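Local coordinates for amyloid-like protein 1 (PDB 3PMR) that probably takes part in cell adhesion, its E2 domain binding heparin and pairing with a second copy of itself, at residues R32-L37 / G87-L92. Residues are numbered along the deposited sequence; the frame is centred on the assembly and turned at random.
Sequences RAKMDL and GERQRL. With PO4 (phosphate ion), chain E.
K34 crosses R89 at a slant at the phosphate-facing edge of two antiparallel helices, its methylene CE over one face of the guanidinium, 3.8 Å from R89 CZ and off-centre, toward the edge of the group. The lysine chain is fully stretched, with CG anti to the backbone N (chi1 -174°), whereas R89 is bent at chi2 and chi3, which folds its head back toward segment 32-37. Two like charges gather here around an anion. R89 NH2 gives phosphate O1 a nearly straight hydrogen bond of 2.8 Å, and NH1 reaches the same oxygen at a poorer angle, 135°. The phosphate, probably from the crystallisation liquor, thus lies at the guanidinium edge. One water accepts from K34 NZ and donates to phosphate O1 and O2; another accepts from R89 NH2 and donates to the carbonyl oxygen of K34, fastening the arginine head to the facing backbone.

Away from the phosphate the contact is largely made by leucine methyls. L92 divides its two methyls between neighbours: CD2 sits 3.7 Å from K34 CB, while CD1 lies 3.9 Å from A33 CB. One turn along, L37 and E88 approach from opposite directions. Both leucine methyls press against the end of E88, CD1 being 3.4 Å from E88 CG and CD2 a tight 3.1 Å from E88 OE2. The extended E88 chain ends against these methyls, and its OE1 forms a salt bridge with R41, farther along helix 26-56.

No direct hydrogen bond joins the segments, whose axes come no closer than 11.2 Å. The consecutive helices 26-56 and 64-119 form an antiparallel helical hairpin of the all-helical E2 domain, and on the phosphate side Q152 and H153 of the second subunit also hydrogen-bond to the anion, placing this edge beside the dimer partner.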
loop_
_atom_site.group_PDB
_atom_site.type_symbol
_atom_site.label_atom_id
_atom_site.label_comp_id
_atom_site.label_asym_id
_atom_site.label_seq_id
_atom_site.Cartn_x
_atom_site.Cartn_y
_atom_site.Cartn_z
ATOM N N ARG B 32 -5.708 10.523 -1.317
ATOM C CA ARG B 32 -5.403 11.883 -1.649
ATOM C C ARG B 32 -4.491 12.525 -0.620
ATOM O O ARG B 32 -3.519 13.135 -0.965
ATOM C CB ARG B 32 -6.674 12.688 -1.794
ATOM C CG ARG B 32 -6.545 13.878 -2.613
ATOM N N ALA B 33 -4.826 12.343 0.638
ATOM C CA ALA B 33 -4.023 12.887 1.714
ATOM C C ALA B 33 -2.634 12.239 1.700
ATOM O O ALA B 33 -1.607 12.908 1.864
ATOM C CB ALA B 33 -4.708 12.627 3.045
ATOM N N LYS B 34 -2.610 10.929 1.498
ATOM C CA LYS B 34 -1.358 10.194 1.472
ATOM C C LYS B 34 -0.446 10.679 0.331
ATOM O O LYS B 34 0.761 10.826 0.521
ATOM C CB LYS B 34 -1.661 8.697 1.346
ATOM C CG LYS B 34 -0.460 7.791 1.455
ATOM C CD LYS B 34 -0.882 6.316 1.524
ATOM C CE LYS B 34 0.321 5.397 1.303
ATOM N NZ LYS B 34 -0.006 3.941 1.375
ATOM N N MET B 35 -1.018 10.953 -0.840
ATOM C CA MET B 35 -0.222 11.421 -1.978
ATOM C C MET B 35 0.273 12.851 -1.741
ATOM O O MET B 35 1.418 13.176 -2.053
ATOM C CB MET B 35 -1.039 11.336 -3.279
ATOM C CG MET B 35 -0.264 11.721 -4.556
ATOM S SD MET B 35 1.347 10.862 -4.777
ATOM C CE MET B 35 0.802 9.121 -5.133
ATOM N N ASP B 36 -0.582 13.701 -1.181
ATOM C CA ASP B 36 -0.186 15.075 -0.877
ATOM C C ASP B 36 1.031 15.087 0.049
ATOM O O ASP B 36 1.980 15.837 -0.172
ATOM C CB ASP B 36 -1.318 15.846 -0.194
ATOM C CG ASP B 36 -2.446 16.210 -1.150
ATOM O OD1 ASP B 36 -2.163 16.521 -2.329
ATOM O OD2 ASP B 36 -3.619 16.204 -0.715
ATOM N N LEU B 37 1.003 14.261 1.086
ATOM C CA LEU B 37 2.112 14.206 2.034
ATOM C C LEU B 37 3.364 13.573 1.439
ATOM O O LEU B 37 4.483 13.920 1.826
ATOM C CB LEU B 37 1.702 13.441 3.292
ATOM C CG LEU B 37 0.642 14.131 4.159
ATOM C CD1 LEU B 37 0.349 13.271 5.383
ATOM C CD2 LEU B 37 1.140 15.504 4.583
ATOM N N GLY B 87 6.109 9.831 11.908
ATOM C CA GLY B 87 5.056 10.201 12.842
ATOM C C GLY B 87 3.777 10.580 12.125
ATOM O O GLY B 87 2.668 10.297 12.587
ATOM N N GLU B 88 3.959 11.231 10.983
ATOM C CA GLU B 88 2.872 11.677 10.128
ATOM C C GLU B 88 2.129 10.494 9.485
ATOM O O GLU B 88 0.897 10.470 9.449
ATOM C CB GLU B 88 3.459 12.593 9.060
ATOM C CG GLU B 88 2.508 13.205 8.067
ATOM C CD GLU B 88 3.239 14.197 7.159
ATOM O OE1 GLU B 88 4.214 13.790 6.485
ATOM O OE2 GLU B 88 2.847 15.386 7.130
ATOM N N ARG B 89 2.863 9.514 8.972
ATOM C CA ARG B 89 2.210 8.360 8.352
ATOM C C ARG B 89 1.417 7.586 9.394
ATOM O O ARG B 89 0.338 7.082 9.124
ATOM C CB ARG B 89 3.245 7.418 7.738
ATOM C CG ARG B 89 2.654 6.102 7.190
ATOM C CD ARG B 89 1.606 6.364 6.105
ATOM N NE ARG B 89 2.159 7.060 4.942
ATOM C CZ ARG B 89 2.826 6.474 3.946
ATOM N NH1 ARG B 89 3.033 5.159 3.953
ATOM N NH2 ARG B 89 3.281 7.205 2.936
ATOM N N GLN B 90 1.982 7.497 10.588
ATOM C CA GLN B 90 1.374 6.769 11.685
ATOM C C GLN B 90 0.035 7.404 12.035
ATOM O O GLN B 90 -0.939 6.711 12.323
ATOM C CB GLN B 90 2.312 6.800 12.885
ATOM C CG GLN B 90 2.061 5.730 13.911
ATOM C CD GLN B 90 3.156 5.683 14.958
ATOM O OE1 GLN B 90 4.341 5.565 14.626
ATOM N NE2 GLN B 90 2.769 5.771 16.227
ATOM N N ARG B 91 -0.006 8.731 11.993
ATOM C CA ARG B 91 -1.218 9.460 12.297
ATOM C C ARG B 91 -2.259 9.267 11.189
ATOM O O ARG B 91 -3.451 9.118 11.462
ATOM C CB ARG B 91 -0.901 10.944 12.465
ATOM C CG ARG B 91 -2.065 11.751 12.988
ATOM C CD ARG B 91 -1.839 13.228 12.784
ATOM N NE ARG B 91 -3.030 13.999 13.124
ATOM C CZ ARG B 91 -3.219 15.266 12.772
ATOM N NH1 ARG B 91 -2.290 15.904 12.068
ATOM N NH2 ARG B 91 -4.338 15.892 13.112
ATOM N N LEU B 92 -1.804 9.269 9.941
ATOM C CA LEU B 92 -2.693 9.090 8.803
ATOM C C LEU B 92 -3.301 7.681 8.804
ATOM O O LEU B 92 -4.497 7.504 8.557
ATOM C CB LEU B 92 -1.926 9.310 7.494
ATOM C CG LEU B 92 -2.749 9.313 6.207
ATOM C CD1 LEU B 92 -3.593 10.579 6.137
ATOM C CD2 LEU B 92 -1.808 9.250 5.020
HETATM P P PO4 E . 4.518 5.969 -0.226
HETATM O O1 PO4 E . 4.744 5.541 1.179
HETATM O O2 PO4 E . 3.788 4.899 -0.962
HETATM O O3 PO4 E . 3.715 7.220 -0.236
HETATM O O4 PO4 E . 5.825 6.213 -0.891
HETATM O O HOH W 1 2.477 9.856 2.620
HETATM O O HOH W 2 2.715 3.026 1.452
#